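Long-range contact in ribonuclease J (Methanolobus psychrophilus R15, PDB 5HAB), which binds RNA and probably degrades it as an exoribonuclease of the metallo-beta-lactamase/beta-CASP family: residues P128-S140 and E296-I308. The protein carries 1 engineered substitution. Numbering follows the deposited sequence.
Sequences PYTTALIKHQIDS and ERYVGTAYQLGYI
Tyr129 reaches from helix 128-138 and points its ring edge-on at the backbone of helix 293-304. With CG anti to the backbone N (chi1 -175°), the ring extends far enough for OH to donate to Tyr298 O at 2.8 Å. That oxygen lies at the ring's edge, near its plane, but the hydroxyl comes from above the carbonyl plane, off the lone pairs, while Ala302 N reaches the same oxygen from the opposite face. Two donors therefore grip it. Ala302 N also meets the ring edge at CE1, whereas Ala302 CB sits off the ring plane, 3.6 Å from Tyr129 CE1. The ring turns its edge toward the face of Tyr307 in an offset edge-to-face pair, planes 67° apart. The Tyr307 hydroxyl ends beside the proline ring, OH to Pro128 CB 3.4 Å.

Leu133 crosses Tyr298 at about a right angle, its CD2 lying 3.6 Å from Tyr298 CD1. Ala132 CB touches both Thr301 CG2 (3.7 Å) and Leu305 CD2 (3.8 Å). Thr301 points this methyl across while OG1 bonds back to Arg297 O; OG1 also faces the edge of the His136 imidazole. Arg297, bent at chi2 and chi3, slides past His136 in the opposite direction, their flat groups nearly perpendicular. Its NH1 comes within 3.6 Å of His136 O, the carbonyl to which Ser140 OG donates.

The axes of segments 128-138 and 296-304 come within 10.2 Å, joining the metallo-beta-lactamase part to the beta-CASP part. Tyr298 also packs on an RNA phosphate. Ile271 of helix 271-283 touches both Tyr129 and Ala302, while Thr131 and Ile134 rest on strand 150-152.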
# COMPACT_ATOMS: atom_id res chain seq x y z
N PRO B 128 -10.55 23.25 33.31
CA PRO B 128 -11.95 23.70 33.35
C PRO B 128 -12.85 23.06 32.29
O PRO B 128 -13.89 22.50 32.65
CB PRO B 128 -11.82 25.21 33.10
CG PRO B 128 -10.54 25.56 33.76
CD PRO B 128 -9.62 24.37 33.57
N TYR B 129 -12.45 23.12 31.03
CA TYR B 129 -13.25 22.52 29.96
C TYR B 129 -13.37 21.01 30.16
O TYR B 129 -14.47 20.44 30.09
CB TYR B 129 -12.64 22.83 28.59
CG TYR B 129 -13.49 22.35 27.44
CD1 TYR B 129 -14.76 22.87 27.22
CD2 TYR B 129 -13.03 21.38 26.56
CE1 TYR B 129 -15.54 22.44 26.17
CE2 TYR B 129 -13.80 20.94 25.50
CZ TYR B 129 -15.06 21.47 25.31
OH TYR B 129 -15.83 21.03 24.26
N THR B 130 -12.24 20.37 30.42
CA THR B 130 -12.20 18.94 30.68
C THR B 130 -13.08 18.57 31.86
O THR B 130 -13.85 17.61 31.79
CB THR B 130 -10.77 18.45 30.97
OG1 THR B 130 -9.88 18.95 29.98
CG2 THR B 130 -10.73 16.93 30.98
N THR B 131 -12.96 19.33 32.95
CA THR B 131 -13.76 19.09 34.14
C THR B 131 -15.24 19.18 33.81
O THR B 131 -16.02 18.35 34.25
CB THR B 131 -13.46 20.09 35.27
OG1 THR B 131 -13.73 21.42 34.81
CG2 THR B 131 -12.02 19.99 35.74
N ALA B 132 -15.61 20.18 33.01
CA ALA B 132 -16.99 20.33 32.60
C ALA B 132 -17.48 19.10 31.83
O ALA B 132 -18.58 18.61 32.08
CB ALA B 132 -17.17 21.59 31.76
N LEU B 133 -16.66 18.61 30.90
CA LEU B 133 -17.06 17.45 30.11
C LEU B 133 -17.19 16.18 30.96
O LEU B 133 -18.09 15.36 30.75
CB LEU B 133 -16.07 17.20 28.98
CG LEU B 133 -16.03 18.27 27.89
CD1 LEU B 133 -14.76 18.11 27.07
CD2 LEU B 133 -17.26 18.20 27.02
N ILE B 134 -16.27 16.03 31.91
CA ILE B 134 -16.31 14.90 32.82
C ILE B 134 -17.57 14.98 33.68
O ILE B 134 -18.28 13.99 33.84
CB ILE B 134 -15.05 14.81 33.70
CG1 ILE B 134 -13.82 14.52 32.84
CG2 ILE B 134 -15.22 13.71 34.73
CD1 ILE B 134 -12.52 14.58 33.63
N LYS B 135 -17.87 16.16 34.22
CA LYS B 135 -19.10 16.32 35.01
C LYS B 135 -20.35 16.00 34.20
O LYS B 135 -21.20 15.22 34.64
CB LYS B 135 -19.24 17.73 35.58
CG LYS B 135 -18.25 18.08 36.66
CD LYS B 135 -18.52 19.47 37.21
CE LYS B 135 -17.42 19.90 38.15
NZ LYS B 135 -17.61 21.30 38.63
N HIS B 136 -20.45 16.59 33.01
CA HIS B 136 -21.62 16.37 32.16
C HIS B 136 -21.75 14.89 31.82
O HIS B 136 -22.85 14.39 31.62
CB HIS B 136 -21.54 17.21 30.89
CG HIS B 136 -21.70 18.68 31.14
ND1 HIS B 136 -21.56 19.63 30.15
CD2 HIS B 136 -21.96 19.37 32.28
CE1 HIS B 136 -21.74 20.83 30.66
NE2 HIS B 136 -21.99 20.70 31.95
N GLN B 137 -20.62 14.19 31.74
CA GLN B 137 -20.65 12.77 31.40
C GLN B 137 -21.06 11.90 32.59
O GLN B 137 -21.86 10.98 32.45
CB GLN B 137 -19.30 12.34 30.84
CG GLN B 137 -19.11 10.85 30.75
CD GLN B 137 -17.85 10.48 30.00
OE1 GLN B 137 -16.78 10.36 30.60
NE2 GLN B 137 -17.97 10.32 28.69
N ILE B 138 -20.47 12.17 33.76
CA ILE B 138 -20.78 11.42 34.98
C ILE B 138 -22.27 11.47 35.29
O ILE B 138 -22.88 10.47 35.67
CB ILE B 138 -19.96 11.95 36.18
CG1 ILE B 138 -18.47 11.64 35.99
CG2 ILE B 138 -20.47 11.35 37.48
CD1 ILE B 138 -18.15 10.17 35.94
N ASP B 139 -22.86 12.65 35.10
CA ASP B 139 -24.30 12.85 35.29
C ASP B 139 -25.09 12.30 34.11
O ASP B 139 -26.09 12.90 33.70
CB ASP B 139 -24.62 14.33 35.51
CG ASP B 139 -23.76 14.97 36.59
OD1 ASP B 139 -23.22 14.22 37.44
OD2 ASP B 139 -23.64 16.21 36.60
N SER B 140 -24.65 11.18 33.55
CA SER B 140 -25.29 10.61 32.38
C SER B 140 -25.17 9.09 32.38
O SER B 140 -24.96 8.47 31.34
CB SER B 140 -24.67 11.18 31.10
OG SER B 140 -24.66 12.60 31.11
N GLU B 296 -23.94 20.04 20.33
CA GLU B 296 -24.54 20.86 21.38
C GLU B 296 -23.76 20.70 22.68
O GLU B 296 -23.43 21.68 23.33
CB GLU B 296 -26.01 20.50 21.58
CG GLU B 296 -26.74 21.40 22.56
CD GLU B 296 -28.22 21.11 22.62
OE1 GLU B 296 -28.60 19.92 22.69
OE2 GLU B 296 -29.02 22.07 22.61
N ARG B 297 -23.44 19.45 23.02
CA ARG B 297 -22.66 19.15 24.21
C ARG B 297 -21.31 19.89 24.21
O ARG B 297 -21.11 20.80 25.01
CB ARG B 297 -22.43 17.63 24.33
CG ARG B 297 -21.62 17.19 25.55
CD ARG B 297 -22.38 17.33 26.86
NE ARG B 297 -23.48 16.37 26.98
CZ ARG B 297 -23.37 15.18 27.56
NH1 ARG B 297 -22.21 14.79 28.09
NH2 ARG B 297 -24.42 14.36 27.62
N TYR B 298 -20.42 19.51 23.30
CA TYR B 298 -19.06 20.04 23.29
C TYR B 298 -18.97 21.54 22.97
O TYR B 298 -18.29 22.30 23.67
CB TYR B 298 -18.19 19.26 22.30
CG TYR B 298 -17.83 17.86 22.75
CD1 TYR B 298 -16.67 17.64 23.50
CD2 TYR B 298 -18.62 16.77 22.44
CE1 TYR B 298 -16.32 16.37 23.92
CE2 TYR B 298 -18.28 15.49 22.86
CZ TYR B 298 -17.13 15.30 23.60
OH TYR B 298 -16.78 14.04 24.03
N VAL B 299 -19.64 21.96 21.90
CA VAL B 299 -19.53 23.34 21.46
C VAL B 299 -20.29 24.24 22.43
O VAL B 299 -19.79 25.30 22.82
CB VAL B 299 -20.04 23.53 20.02
CG1 VAL B 299 -19.80 24.95 19.55
CG2 VAL B 299 -19.34 22.54 19.09
N GLY B 300 -21.48 23.80 22.84
CA GLY B 300 -22.24 24.50 23.86
C GLY B 300 -21.43 24.73 25.12
O GLY B 300 -21.30 25.87 25.58
N THR B 301 -20.87 23.65 25.66
CA THR B 301 -20.02 23.74 26.85
C THR B 301 -18.86 24.71 26.64
O THR B 301 -18.58 25.54 27.50
CB THR B 301 -19.46 22.37 27.25
OG1 THR B 301 -20.53 21.46 27.50
CG2 THR B 301 -18.61 22.49 28.51
N ALA B 302 -18.19 24.61 25.49
CA ALA B 302 -17.05 25.49 25.21
C ALA B 302 -17.47 26.95 25.19
O ALA B 302 -16.71 27.84 25.58
CB ALA B 302 -16.40 25.10 23.88
N TYR B 303 -18.70 27.19 24.74
CA TYR B 303 -19.25 28.54 24.65
C TYR B 303 -19.57 29.09 26.04
O TYR B 303 -19.18 30.21 26.38
CB TYR B 303 -20.50 28.53 23.77
CG TYR B 303 -21.26 29.83 23.74
CD1 TYR B 303 -20.67 31.01 23.29
CD2 TYR B 303 -22.59 29.89 24.15
CE1 TYR B 303 -21.37 32.20 23.26
CE2 TYR B 303 -23.30 31.08 24.13
CZ TYR B 303 -22.68 32.23 23.68
OH TYR B 303 -23.38 33.41 23.65
N GLN B 304 -20.27 28.29 26.84
CA GLN B 304 -20.65 28.67 28.20
C GLN B 304 -19.44 29.05 29.06
O GLN B 304 -19.52 29.98 29.87
CB GLN B 304 -21.44 27.55 28.87
CG GLN B 304 -22.75 27.21 28.17
CD GLN B 304 -23.50 26.07 28.83
OE1 GLN B 304 -23.48 25.92 30.05
NE2 GLN B 304 -24.16 25.26 28.02
N LEU B 305 -18.33 28.35 28.89
CA LEU B 305 -17.14 28.60 29.70
C LEU B 305 -16.24 29.64 29.05
O LEU B 305 -15.16 29.95 29.57
CB LEU B 305 -16.35 27.31 29.95
CG LEU B 305 -16.87 26.28 30.96
CD1 LEU B 305 -18.25 25.74 30.62
CD2 LEU B 305 -15.88 25.13 31.09
N GLY B 306 -16.69 30.19 27.93
CA GLY B 306 -16.00 31.30 27.30
C GLY B 306 -14.76 30.95 26.50
O GLY B 306 -13.86 31.77 26.37
N TYR B 307 -14.70 29.73 25.97
CA TYR B 307 -13.57 29.34 25.13
C TYR B 307 -13.76 29.78 23.68
O TYR B 307 -12.79 30.11 23.00
CB TYR B 307 -13.33 27.83 25.22
CG TYR B 307 -12.67 27.41 26.51
CD1 TYR B 307 -11.30 27.54 26.68
CD2 TYR B 307 -13.42 26.87 27.55
CE1 TYR B 307 -10.69 27.16 27.86
CE2 TYR B 307 -12.81 26.49 28.74
CZ TYR B 307 -11.45 26.63 28.89
OH TYR B 307 -10.84 26.25 30.06
N ILE B 308 -15.00 29.79 23.21
CA ILE B 308 -15.30 30.28 21.87
C ILE B 308 -16.42 31.30 21.89
O ILE B 308 -17.34 31.23 22.70
CB ILE B 308 -15.68 29.15 20.91
CG1 ILE B 308 -16.66 28.19 21.58
CG2 ILE B 308 -14.43 28.46 20.39
CD1 ILE B 308 -17.61 27.54 20.62